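Local coordinates for D-alanyl-D-alanine carboxypeptidase (Vibrio cholerae, PDB 5TR7), which probably removes the C-terminal D-alanine from peptidoglycan precursor peptides, as a penicillin-binding serine carboxypeptidase of the S11 family, at residues S42-Q47 against N122-S127; M77-G82 against S88-G93; E173-F176 against I181-Y184. One frame throughout, in Å; residues are numbered along the deposited sequence.

Interaction 1 (S42-Q47 against N122-S127); sequences SYVIGQ and NAWASS
Q47 and Y43 of helix 37-50 receive the indole of W124 from helix 114-127. The contact is a near-perpendicular helix crossing inside the helical part of the penicillin-binding fold. The axes of the two segments approach to 10.5 Å. Q47 CB lies 3.9 Å from W124 CZ2. CG sits over one face of the six-membered ring, a CH-pi contact 4.0 Å from the ring centroid. The chain bends there (chi2 -75°), which lays the amide along the ring, the two planes only 10° apart. CD lies above the ring plane just beyond the rim, 3.6 Å from W124 CH2. OE1 is 4.0 Å from W124 CH2, and NE2 comes within 3.5 Å of the same CH2. NE2 also donates to Y43 OH within its own helix, and the hydroxyl lies in the amide plane. This bond fixes the rotation of the amide. Y43 OH has a further partner, D163 of helix 150-163. The tyrosine ring turns its edge to the same indole face, in an offset edge-to-face pair with planes at 67°. At the pyrrole end of the indole, V44 adds one methyl, with CG2 3.9 Å from W124 CD1.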
ATOM      1  N   SER A  42      -4.910   0.968  -5.132  1.00 53.01           N
ATOM      2  CA  SER A  42      -5.894  -0.048  -4.742  1.00 49.15           C
ATOM      3  C   SER A  42      -7.105   0.643  -4.096  1.00 58.33           C
ATOM      4  O   SER A  42      -8.203   0.096  -4.144  1.00 47.78           O
ATOM      5  CB  SER A  42      -5.331  -1.084  -3.806  1.00 48.79           C
ATOM      6  OG  SER A  42      -5.326  -0.571  -2.493  1.00 62.74           O
ATOM      7  N   TYR A  43      -6.904   1.805  -3.470  1.00 60.94           N
ATOM      8  CA  TYR A  43      -8.013   2.505  -2.840  1.00 53.01           C
ATOM      9  C   TYR A  43      -8.975   2.943  -3.938  1.00 57.05           C
ATOM     10  O   TYR A  43     -10.192   2.705  -3.845  1.00 53.04           O
ATOM     11  CB  TYR A  43      -7.552   3.696  -1.958  1.00 53.20           C
ATOM     12  CG  TYR A  43      -8.717   4.397  -1.253  1.00 55.11           C
ATOM     13  CD1 TYR A  43      -9.424   5.385  -1.894  1.00 48.73           C
ATOM     14  CD2 TYR A  43      -9.123   4.047   0.047  1.00 49.86           C
ATOM     15  CE1 TYR A  43     -10.540   5.961  -1.309  1.00 54.11           C
ATOM     16  CE2 TYR A  43     -10.220   4.664   0.655  1.00 52.38           C
ATOM     17  CZ  TYR A  43     -10.937   5.610  -0.023  1.00 50.98           C
ATOM     18  OH  TYR A  43     -12.017   6.198   0.556  1.00 55.98           O
ATOM     19  N   VAL A  44      -8.451   3.593  -4.979  1.00 57.63           N
ATOM     20  CA  VAL A  44      -9.298   4.035  -6.093  1.00 55.08           C
ATOM     21  C   VAL A  44      -9.993   2.842  -6.760  1.00 54.31           C
ATOM     22  O   VAL A  44     -11.203   2.856  -7.010  1.00 53.98           O
ATOM     23  CB  VAL A  44      -8.488   4.830  -7.155  1.00 57.00           C
ATOM     24  CG1 VAL A  44      -9.391   5.274  -8.306  1.00 55.87           C
ATOM     25  CG2 VAL A  44      -7.846   6.062  -6.522  1.00 56.37           C
ATOM     26  N   ILE A  45      -9.232   1.773  -7.000  1.00 55.41           N
ATOM     27  CA  ILE A  45      -9.828   0.547  -7.579  1.00 54.15           C
ATOM     28  C   ILE A  45     -10.984   0.030  -6.679  1.00 52.40           C
ATOM     29  O   ILE A  45     -12.035  -0.340  -7.143  1.00 51.47           O
ATOM     30  CB  ILE A  45      -8.762  -0.526  -7.765  1.00 54.29           C
ATOM     31  CG1 ILE A  45      -7.784  -0.095  -8.860  1.00 52.24           C
ATOM     32  CG2 ILE A  45      -9.369  -1.889  -8.076  1.00 52.64           C
ATOM     33  CD1 ILE A  45      -6.508  -0.974  -8.850  1.00 51.52           C
ATOM     34  N   GLY A  46     -10.798   0.069  -5.380  1.00 51.95           N
ATOM     35  CA  GLY A  46     -11.810  -0.412  -4.414  1.00 50.05           C
ATOM     36  C   GLY A  46     -13.077   0.427  -4.517  1.00 52.68           C
ATOM     37  O   GLY A  46     -14.202  -0.103  -4.542  1.00 51.37           O
ATOM     38  N   GLN A  47     -12.904   1.733  -4.641  1.00 54.21           N
ATOM     39  CA  GLN A  47     -14.078   2.563  -4.797  1.00 52.11           C
ATOM     40  C   GLN A  47     -14.808   2.273  -6.083  1.00 51.50           C
ATOM     41  O   GLN A  47     -16.052   2.193  -6.082  1.00 63.56           O
ATOM     42  CB  GLN A  47     -13.716   4.021  -4.680  1.00 53.67           C
ATOM     43  CG  GLN A  47     -13.355   4.456  -3.240  1.00 59.70           C
ATOM     44  CD  GLN A  47     -14.555   4.581  -2.350  1.00 58.43           C
ATOM     45  OE1 GLN A  47     -15.640   4.262  -2.762  1.00 61.19           O
ATOM     46  NE2 GLN A  47     -14.378   5.093  -1.145  1.00 60.29           N
ATOM     47  N   ASN A 122      -5.251  11.795  -6.749  1.00 62.61           N
ATOM     48  CA  ASN A 122      -5.118  13.046  -5.977  1.00 60.81           C
ATOM     49  C   ASN A 122      -6.433  13.587  -5.506  1.00 62.09           C
ATOM     50  O   ASN A 122      -6.478  14.265  -4.473  1.00 63.33           O
ATOM     51  CB  ASN A 122      -4.361  14.128  -6.785  1.00 66.61           C
ATOM     52  CG  ASN A 122      -2.897  13.730  -7.043  1.00 76.02           C
ATOM     53  OD1 ASN A 122      -2.157  13.337  -6.110  1.00 67.70           O
ATOM     54  ND2 ASN A 122      -2.481  13.770  -8.318  1.00 74.74           N
ATOM     55  N   ALA A 123      -7.506  13.389  -6.250  1.00 63.50           N
ATOM     56  CA  ALA A 123      -8.809  13.884  -5.761  1.00 64.44           C
ATOM     57  C   ALA A 123      -9.176  13.048  -4.523  1.00 69.43           C
ATOM     58  O   ALA A 123      -9.605  13.578  -3.499  1.00 74.95           O
ATOM     59  CB  ALA A 123      -9.895  13.771  -6.816  1.00 71.64           C
ATOM     60  N   TRP A 124      -8.942  11.738  -4.571  1.00 68.12           N
ATOM     61  CA  TRP A 124      -9.230  10.941  -3.358  1.00 58.74           C
ATOM     62  C   TRP A 124      -8.314  11.288  -2.192  1.00 58.09           C
ATOM     63  O   TRP A 124      -8.767  11.382  -1.041  1.00 57.23           O
ATOM     64  CB  TRP A 124      -9.206   9.459  -3.598  1.00 56.50           C
ATOM     65  CG  TRP A 124     -10.473   8.937  -4.212  1.00 58.39           C
ATOM     66  CD1 TRP A 124     -10.655   8.560  -5.505  1.00 57.58           C
ATOM     67  CD2 TRP A 124     -11.739   8.737  -3.554  1.00 54.84           C
ATOM     68  NE1 TRP A 124     -11.938   8.170  -5.697  1.00 57.32           N
ATOM     69  CE2 TRP A 124     -12.613   8.203  -4.504  1.00 55.99           C
ATOM     70  CE3 TRP A 124     -12.212   8.946  -2.247  1.00 58.07           C
ATOM     71  CZ2 TRP A 124     -13.966   7.906  -4.207  1.00 55.27           C
ATOM     72  CZ3 TRP A 124     -13.556   8.620  -1.951  1.00 56.85           C
ATOM     73  CH2 TRP A 124     -14.392   8.111  -2.930  1.00 53.31           C
ATOM     74  N   ALA A 125      -7.044  11.523  -2.481  1.00 58.25           N
ATOM     75  CA  ALA A 125      -6.077  11.865  -1.438  1.00 63.88           C
ATOM     76  C   ALA A 125      -6.552  13.130  -0.726  1.00 68.09           C
ATOM     77  O   ALA A 125      -6.554  13.242   0.513  1.00 65.52           O
ATOM     78  CB  ALA A 125      -4.708  12.102  -2.061  1.00 64.15           C
ATOM     79  N   SER A 126      -7.034  14.067  -1.519  1.00 61.94           N
ATOM     80  CA  SER A 126      -7.515  15.300  -0.928  1.00 64.28           C
ATOM     81  C   SER A 126      -8.763  15.076  -0.033  1.00 60.92           C
ATOM     82  O   SER A 126      -8.834  15.550   1.085  1.00 60.44           O
ATOM     83  CB  SER A 126      -7.848  16.274  -2.032  1.00 63.00           C
ATOM     84  OG  SER A 126      -8.212  17.422  -1.443  1.00 64.95           O
ATOM     85  N   SER A 127      -9.724  14.304  -0.504  1.00 64.82           N
ATOM     86  CA  SER A 127     -10.925  14.082   0.264  1.00 64.16           C
ATOM     87  C   SER A 127     -10.642  13.225   1.506  1.00 63.20           C
ATOM     88  O   SER A 127     -11.462  13.143   2.408  1.00 61.12           O
ATOM     89  CB  SER A 127     -11.988  13.487  -0.652  1.00 72.02           C
ATOM     90  OG  SER A 127     -11.706  12.149  -0.874  1.00100.83           O
TER

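Interaction 2 (M77-G82 against S88-G93); sequences MFVEVG and SDLNRG
Here helix 87-95 packs back on the loop that precedes strand 84-86, the strand that leads into the helix. M77 carries most of the contact. Its CG is anti to the backbone N (chi1 176°), and the chain stays extended to its end. The side chain therefore reaches straight to the helix and lies along its surface. G93 has no side chain, and the sulfur of M77 rests on its CA, with M77 SD 3.8 Å from G93 CA. The methyl goes one turn further back, where CE lies 3.4 Å from D89 O. D89 O accepts the helical bond from G93 N, and the methyl packs against the same oxygen. CE also lies 4.1 Å from D89 CB.

L90 fills the other part of the contact. Its CD2 methyl is shared by two loop residues: it lies 3.9 Å from M77 SD and 4.0 Å from V79 CG2. The side chains of V79 and L90 cross at about a right angle and meet through one methyl each. V85 of strand 84-86 touches M77, V79 and L90, and A102 of helix 100-111 packs against M77 and L90.

The carboxylate of D101 accepts bonds from the backbone N atoms of M77, F78 and V79. G93 lies about 8 Å from the side chains of S98 and of K38, both predicted active-site residues. The arrangement is buried apolar packing of a loop on a helix, in the helical region beside the predicted active site of a penicillin-binding serine carboxypeptidase.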
ATOM      1  N   MET A  77       3.949  -8.467 -12.170  1.00 59.20           N
ATOM      2  CA  MET A  77       3.021  -9.594 -12.185  1.00 54.37           C
ATOM      3  C   MET A  77       3.340 -10.515 -13.381  1.00 58.63           C
ATOM      4  O   MET A  77       2.992 -11.715 -13.403  1.00 54.97           O
ATOM      5  CB  MET A  77       1.606  -9.065 -12.313  1.00 54.42           C
ATOM      6  CG  MET A  77       0.518 -10.161 -12.436  1.00 48.57           C
ATOM      7  SD  MET A  77      -1.072  -9.366 -12.349  1.00 53.05           S
ATOM      8  CE  MET A  77      -2.080 -10.805 -12.748  1.00 47.14           C
ATOM      9  N   PHE A  78       4.033  -9.923 -14.359  1.00 64.43           N
ATOM     10  CA  PHE A  78       4.446 -10.556 -15.604  1.00 65.78           C
ATOM     11  C   PHE A  78       3.340 -10.645 -16.627  1.00 70.87           C
ATOM     12  O   PHE A  78       3.055 -11.689 -17.181  1.00 62.64           O
ATOM     13  CB  PHE A  78       5.181 -11.866 -15.403  1.00 71.72           C
ATOM     14  CG  PHE A  78       6.496 -11.670 -14.730  1.00 67.20           C
ATOM     15  CD1 PHE A  78       7.571 -11.171 -15.445  1.00 70.09           C
ATOM     16  CD2 PHE A  78       6.627 -11.896 -13.397  1.00 67.94           C
ATOM     17  CE1 PHE A  78       8.771 -10.930 -14.842  1.00 70.03           C
ATOM     18  CE2 PHE A  78       7.854 -11.672 -12.774  1.00 71.35           C
ATOM     19  CZ  PHE A  78       8.926 -11.198 -13.508  1.00 72.28           C
ATOM     20  N   VAL A  79       2.750  -9.486 -16.864  1.00 67.95           N
ATOM     21  CA  VAL A  79       1.651  -9.375 -17.767  1.00 70.97           C
ATOM     22  C   VAL A  79       2.137  -9.096 -19.190  1.00 70.49           C
ATOM     23  O   VAL A  79       3.111  -8.361 -19.382  1.00 82.90           O
ATOM     24  CB  VAL A  79       0.737  -8.324 -17.089  1.00 70.38           C
ATOM     25  CG1 VAL A  79       0.181  -7.269 -17.984  1.00 73.07           C
ATOM     26  CG2 VAL A  79      -0.270  -9.047 -16.203  1.00 67.77           C
ATOM     27  N   GLU A  80       1.475  -9.703 -20.170  1.00 73.72           N
ATOM     28  CA  GLU A  80       1.819  -9.522 -21.607  1.00 74.93           C
ATOM     29  C   GLU A  80       0.875  -8.707 -22.490  1.00 67.81           C
ATOM     30  O   GLU A  80      -0.322  -8.923 -22.507  1.00 63.37           O
ATOM     31  CB  GLU A  80       1.984 -10.858 -22.289  1.00 84.19           C
ATOM     32  CG  GLU A  80       3.119 -11.704 -21.692  1.00 98.40           C
ATOM     33  CD  GLU A  80       3.564 -12.822 -22.610  1.00100.70           C
ATOM     34  OE1 GLU A  80       3.812 -12.475 -23.782  1.00111.88           O
ATOM     35  OE2 GLU A  80       3.689 -13.996 -22.162  1.00 99.15           O
ATOM     36  N   VAL A  81       1.466  -7.847 -23.304  1.00 65.08           N
ATOM     37  CA  VAL A  81       0.692  -6.981 -24.211  1.00 70.38           C
ATOM     38  C   VAL A  81      -0.164  -7.821 -25.144  1.00 71.25           C
ATOM     39  O   VAL A  81       0.209  -8.905 -25.536  1.00 71.50           O
ATOM     40  CB  VAL A  81       1.623  -6.081 -25.049  1.00 77.57           C
ATOM     41  CG1 VAL A  81       0.847  -5.066 -25.897  1.00 71.31           C
ATOM     42  CG2 VAL A  81       2.556  -5.358 -24.118  1.00 81.64           C
ATOM     43  N   GLY A  82      -1.342  -7.314 -25.468  1.00 76.80           N
ATOM     44  CA  GLY A  82      -2.281  -8.006 -26.346  1.00 74.98           C
ATOM     45  C   GLY A  82      -3.069  -9.155 -25.744  1.00 70.95           C
ATOM     46  O   GLY A  82      -3.831  -9.805 -26.439  1.00 76.17           O
ATOM     47  N   SER A  88      -9.797  -9.060 -10.884  1.00 50.73           N
ATOM     48  CA  SER A  88      -9.355  -9.631  -9.601  1.00 48.93           C
ATOM     49  C   SER A  88      -7.909 -10.066  -9.582  1.00 46.41           C
ATOM     50  O   SER A  88      -7.235  -9.866  -8.621  1.00 48.75           O
ATOM     51  CB  SER A  88     -10.242 -10.778  -9.130  1.00 49.32           C
ATOM     52  OG  SER A  88     -10.162 -11.834 -10.011  1.00 53.89           O
ATOM     53  N   ASP A  89      -7.407 -10.551 -10.700  1.00 48.80           N
ATOM     54  CA  ASP A  89      -6.071 -11.036 -10.827  1.00 48.51           C
ATOM     55  C   ASP A  89      -5.102  -9.856 -10.870  1.00 53.38           C
ATOM     56  O   ASP A  89      -4.060  -9.881 -10.196  1.00 52.09           O
ATOM     57  CB  ASP A  89      -5.950 -11.929 -12.042  1.00 51.26           C
ATOM     58  CG  ASP A  89      -6.658 -13.231 -11.885  1.00 54.60           C
ATOM     59  OD1 ASP A  89      -6.449 -13.860 -10.814  1.00 50.86           O
ATOM     60  OD2 ASP A  89      -7.332 -13.681 -12.866  1.00 55.74           O
ATOM     61  N   LEU A  90      -5.419  -8.825 -11.642  1.00 50.64           N
ATOM     62  CA  LEU A  90      -4.556  -7.657 -11.649  1.00 55.95           C
ATOM     63  C   LEU A  90      -4.447  -7.021 -10.237  1.00 57.79           C
ATOM     64  O   LEU A  90      -3.377  -6.535  -9.817  1.00 51.15           O
ATOM     65  CB  LEU A  90      -5.065  -6.606 -12.654  1.00 56.25           C
ATOM     66  CG  LEU A  90      -4.801  -6.931 -14.137  1.00 57.80           C
ATOM     67  CD1 LEU A  90      -5.472  -5.856 -15.016  1.00 57.24           C
ATOM     68  CD2 LEU A  90      -3.314  -7.037 -14.492  1.00 53.06           C
ATOM     69  N   ASN A  91      -5.593  -6.963  -9.554  1.00 57.27           N
ATOM     70  CA  ASN A  91      -5.653  -6.451  -8.187  1.00 60.06           C
ATOM     71  C   ASN A  91      -4.702  -7.126  -7.241  1.00 54.37           C
ATOM     72  O   ASN A  91      -4.003  -6.485  -6.497  1.00 51.78           O
ATOM     73  CB  ASN A  91      -7.045  -6.648  -7.680  1.00 67.09           C
ATOM     74  CG  ASN A  91      -7.738  -5.421  -7.587  1.00 69.00           C
ATOM     75  OD1 ASN A  91      -8.499  -5.024  -8.471  1.00 82.87           O
ATOM     76  ND2 ASN A  91      -7.424  -4.718  -6.530  1.00 69.24           N
ATOM     77  N   ARG A  92      -4.742  -8.446  -7.250  1.00 47.35           N
ATOM     78  CA  ARG A  92      -3.788  -9.237  -6.464  1.00 46.71           C
ATOM     79  C   ARG A  92      -2.378  -9.024  -6.923  1.00 44.93           C
ATOM     80  O   ARG A  92      -1.466  -9.005  -6.121  1.00 50.33           O
ATOM     81  CB  ARG A  92      -4.153 -10.700  -6.467  1.00 49.04           C
ATOM     82  CG  ARG A  92      -5.431 -10.910  -5.740  1.00 47.90           C
ATOM     83  CD  ARG A  92      -5.923 -12.336  -5.734  1.00 55.09           C
ATOM     84  NE  ARG A  92      -6.931 -12.414  -4.696  1.00 55.45           N
ATOM     85  CZ  ARG A  92      -8.150 -11.863  -4.786  1.00 56.80           C
ATOM     86  NH1 ARG A  92      -8.561 -11.243  -5.886  1.00 54.55           N
ATOM     87  NH2 ARG A  92      -8.977 -11.974  -3.761  1.00 56.63           N
ATOM     88  N   GLY A  93      -2.168  -8.849  -8.207  1.00 47.78           N
ATOM     89  CA  GLY A  93      -0.787  -8.544  -8.641  1.00 50.01           C
ATOM     90  C   GLY A  93      -0.271  -7.252  -8.044  1.00 56.77           C
ATOM     91  O   GLY A  93       0.910  -7.096  -7.645  1.00 47.72           O
TER

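Interaction 3 (E173-F176 against I181-Y184); sequences EQKF and ITQY
K175 and Y184 face each other across two antiparallel strands, with their side chains side by side and pointing the same way. They form a non-hydrogen-bonded pair, CA to CA 4.3 Å. The first torsion of K175 (chi1 63°) places CG between the backbone N and the carbonyl carbon. From there the aliphatic chain runs along the tyrosine ring. K175 CD lies 3.4 Å from Y184 CE2, and K175 CB is near Y184 CD2. The lysine meets the ring obliquely and through carbon atoms. Both residues are exposed, so this pairing lies on the surface. The backbone carbonyl of Q174 also comes close to the tyrosine: its O is 3.4 Å from Y184 CA, in a CA-H...O contact.

F176 and Q183 put their side chains on the other face of the sheet. Their side chains do not pair closely across the strands, and the backbone joins them. F176 N donates to Q183 O at 3.0 Å. Q183 N returns a bond to F176 O at 2.9 Å, with an N-H...O angle of 170°. These two bonds make a closed antiparallel hydrogen-bonded pair. F176 O is gripped again by the side-chain amide of Q97. T182 CA adds a CA-H...O contact, 3.6 Å from F176 O. Beyond the pair, Q183 NE2 bonds K76 O, and the side chain of Q183 is about 7 Å from that of S98, a predicted active-site residue. The whole is a two-stranded beta hairpin, with K175 and Y184 on its exposed face and F176 turned to helix 87-95.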
ATOM      1  N   GLU A 173      -3.610 -11.849   2.126  1.00 51.60           N
ATOM      2  CA  GLU A 173      -3.303 -13.022   1.295  1.00 46.19           C
ATOM      3  C   GLU A 173      -1.780 -13.060   1.205  1.00 42.70           C
ATOM      4  O   GLU A 173      -1.127 -12.051   0.944  1.00 46.62           O
ATOM      5  CB  GLU A 173      -4.043 -12.991  -0.042  1.00 49.92           C
ATOM      6  CG  GLU A 173      -5.569 -13.036   0.133  1.00 54.17           C
ATOM      7  CD  GLU A 173      -6.363 -12.993  -1.194  1.00 61.13           C
ATOM      8  OE1 GLU A 173      -5.840 -13.256  -2.307  1.00 58.15           O
ATOM      9  OE2 GLU A 173      -7.579 -12.668  -1.113  1.00 78.43           O
ATOM     10  N   GLN A 174      -1.218 -14.219   1.449  1.00 44.54           N
ATOM     11  CA  GLN A 174       0.241 -14.419   1.549  1.00 46.31           C
ATOM     12  C   GLN A 174       0.963 -14.645   0.272  1.00 46.24           C
ATOM     13  O   GLN A 174       2.232 -14.525   0.223  1.00 49.71           O
ATOM     14  CB  GLN A 174       0.492 -15.630   2.482  1.00 48.59           C
ATOM     15  CG  GLN A 174       0.091 -15.288   3.911  1.00 56.54           C
ATOM     16  CD  GLN A 174       0.432 -16.370   4.941  1.00 62.30           C
ATOM     17  OE1 GLN A 174       0.751 -17.502   4.633  1.00 72.71           O
ATOM     18  NE2 GLN A 174       0.371 -15.998   6.163  1.00 64.60           N
ATOM     19  N   LYS A 175       0.209 -15.048  -0.748  1.00 44.09           N
ATOM     20  CA  LYS A 175       0.845 -15.293  -2.031  1.00 58.50           C
ATOM     21  C   LYS A 175      -0.135 -15.269  -3.159  1.00 59.37           C
ATOM     22  O   LYS A 175      -1.320 -15.303  -2.953  1.00 59.93           O
ATOM     23  CB  LYS A 175       1.502 -16.651  -2.031  1.00 61.45           C
ATOM     24  CG  LYS A 175       0.577 -17.836  -1.870  1.00 64.30           C
ATOM     25  CD  LYS A 175       1.519 -19.006  -1.404  1.00 75.39           C
ATOM     26  CE  LYS A 175       0.831 -20.323  -1.222  1.00 83.69           C
ATOM     27  NZ  LYS A 175       0.526 -20.952  -2.533  1.00 93.69           N
ATOM     28  N   PHE A 176       0.413 -15.208  -4.357  1.00 56.55           N
ATOM     29  CA  PHE A 176      -0.408 -15.184  -5.533  1.00 60.09           C
ATOM     30  C   PHE A 176       0.434 -15.678  -6.662  1.00 56.98           C
ATOM     31  O   PHE A 176       1.601 -15.310  -6.785  1.00 53.47           O
ATOM     32  CB  PHE A 176      -0.867 -13.778  -5.854  1.00 55.76           C
ATOM     33  CG  PHE A 176      -1.766 -13.696  -7.023  1.00 58.03           C
ATOM     34  CD1 PHE A 176      -3.003 -14.322  -6.992  1.00 55.83           C
ATOM     35  CD2 PHE A 176      -1.439 -12.888  -8.109  1.00 59.79           C
ATOM     36  CE1 PHE A 176      -3.857 -14.224  -8.091  1.00 63.44           C
ATOM     37  CE2 PHE A 176      -2.303 -12.756  -9.190  1.00 59.96           C
ATOM     38  CZ  PHE A 176      -3.492 -13.435  -9.202  1.00 56.39           C
ATOM     39  N   ILE A 181       3.943 -18.299 -12.164  1.00 63.33           N
ATOM     40  CA  ILE A 181       4.894 -17.547 -11.345  1.00 60.02           C
ATOM     41  C   ILE A 181       4.231 -17.177 -10.010  1.00 59.30           C
ATOM     42  O   ILE A 181       3.241 -16.415  -9.996  1.00 56.18           O
ATOM     43  CB  ILE A 181       5.377 -16.289 -12.074  1.00 62.82           C
ATOM     44  CG1 ILE A 181       6.072 -16.740 -13.388  1.00 71.62           C
ATOM     45  CG2 ILE A 181       6.347 -15.501 -11.182  1.00 61.58           C
ATOM     46  CD1 ILE A 181       6.447 -15.609 -14.314  1.00 72.90           C
ATOM     47  N   THR A 182       4.753 -17.766  -8.911  1.00 55.87           N
ATOM     48  CA  THR A 182       4.242 -17.564  -7.572  1.00 53.49           C
ATOM     49  C   THR A 182       5.109 -16.562  -6.863  1.00 59.47           C
ATOM     50  O   THR A 182       6.319 -16.694  -6.861  1.00 54.62           O
ATOM     51  CB  THR A 182       4.211 -18.864  -6.768  1.00 58.88           C
ATOM     52  OG1 THR A 182       3.298 -19.762  -7.373  1.00 56.69           O
ATOM     53  CG2 THR A 182       3.713 -18.656  -5.317  1.00 57.87           C
ATOM     54  N   GLN A 183       4.490 -15.533  -6.265  1.00 51.34           N
ATOM     55  CA  GLN A 183       5.218 -14.510  -5.532  1.00 57.19           C
ATOM     56  C   GLN A 183       4.523 -14.368  -4.184  1.00 55.17           C
ATOM     57  O   GLN A 183       3.309 -14.509  -4.074  1.00 56.91           O
ATOM     58  CB  GLN A 183       5.234 -13.201  -6.301  1.00 59.85           C
ATOM     59  CG  GLN A 183       5.581 -13.426  -7.763  1.00 68.95           C
ATOM     60  CD  GLN A 183       5.917 -12.163  -8.562  1.00 67.91           C
ATOM     61  OE1 GLN A 183       6.794 -11.439  -8.165  1.00 66.86           O
ATOM     62  NE2 GLN A 183       5.318 -11.975  -9.751  1.00 69.63           N
ATOM     63  N   TYR A 184       5.332 -14.138  -3.169  1.00 54.12           N
ATOM     64  CA  TYR A 184       4.891 -13.953  -1.820  1.00 52.87           C
ATOM     65  C   TYR A 184       4.671 -12.522  -1.427  1.00 54.90           C
ATOM     66  O   TYR A 184       5.339 -11.631  -1.853  1.00 53.38           O
ATOM     67  CB  TYR A 184       5.883 -14.606  -0.799  1.00 56.15           C
ATOM     68  CG  TYR A 184       5.766 -16.083  -0.898  1.00 62.28           C
ATOM     69  CD1 TYR A 184       6.497 -16.779  -1.861  1.00 66.48           C
ATOM     70  CD2 TYR A 184       4.793 -16.785  -0.169  1.00 68.90           C
ATOM     71  CE1 TYR A 184       6.334 -18.154  -2.036  1.00 67.57           C
ATOM     72  CE2 TYR A 184       4.619 -18.153  -0.337  1.00 68.87           C
ATOM     73  CZ  TYR A 184       5.400 -18.829  -1.265  1.00 68.90           C
ATOM     74  OH  TYR A 184       5.213 -20.172  -1.417  1.00 75.84           O
TER

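In the fold
From the N terminus, helix 37-50 comes first. Its contact with helix 114-127 in interaction 1 closes a long loop. Interaction 2 is nested inside that loop, where helix 87-95 packs on residues 77-82 and closes a short loop through strand 84-86. Interaction 3 follows in series and closes the short hairpin of strands 175-178 and 181-184. Interactions 1 and 2 touch where I45 packs on N91. Interactions 2 and 3 are joined by the salt bridge of R92 NE with E173 OE1, 2.8 Å, and by F176 against D89 and R92. Interactions 1 and 3 do not touch and lie on opposite sides of the chain's centre. Helix 87-95 thus connects helix 37-50 to the hairpin.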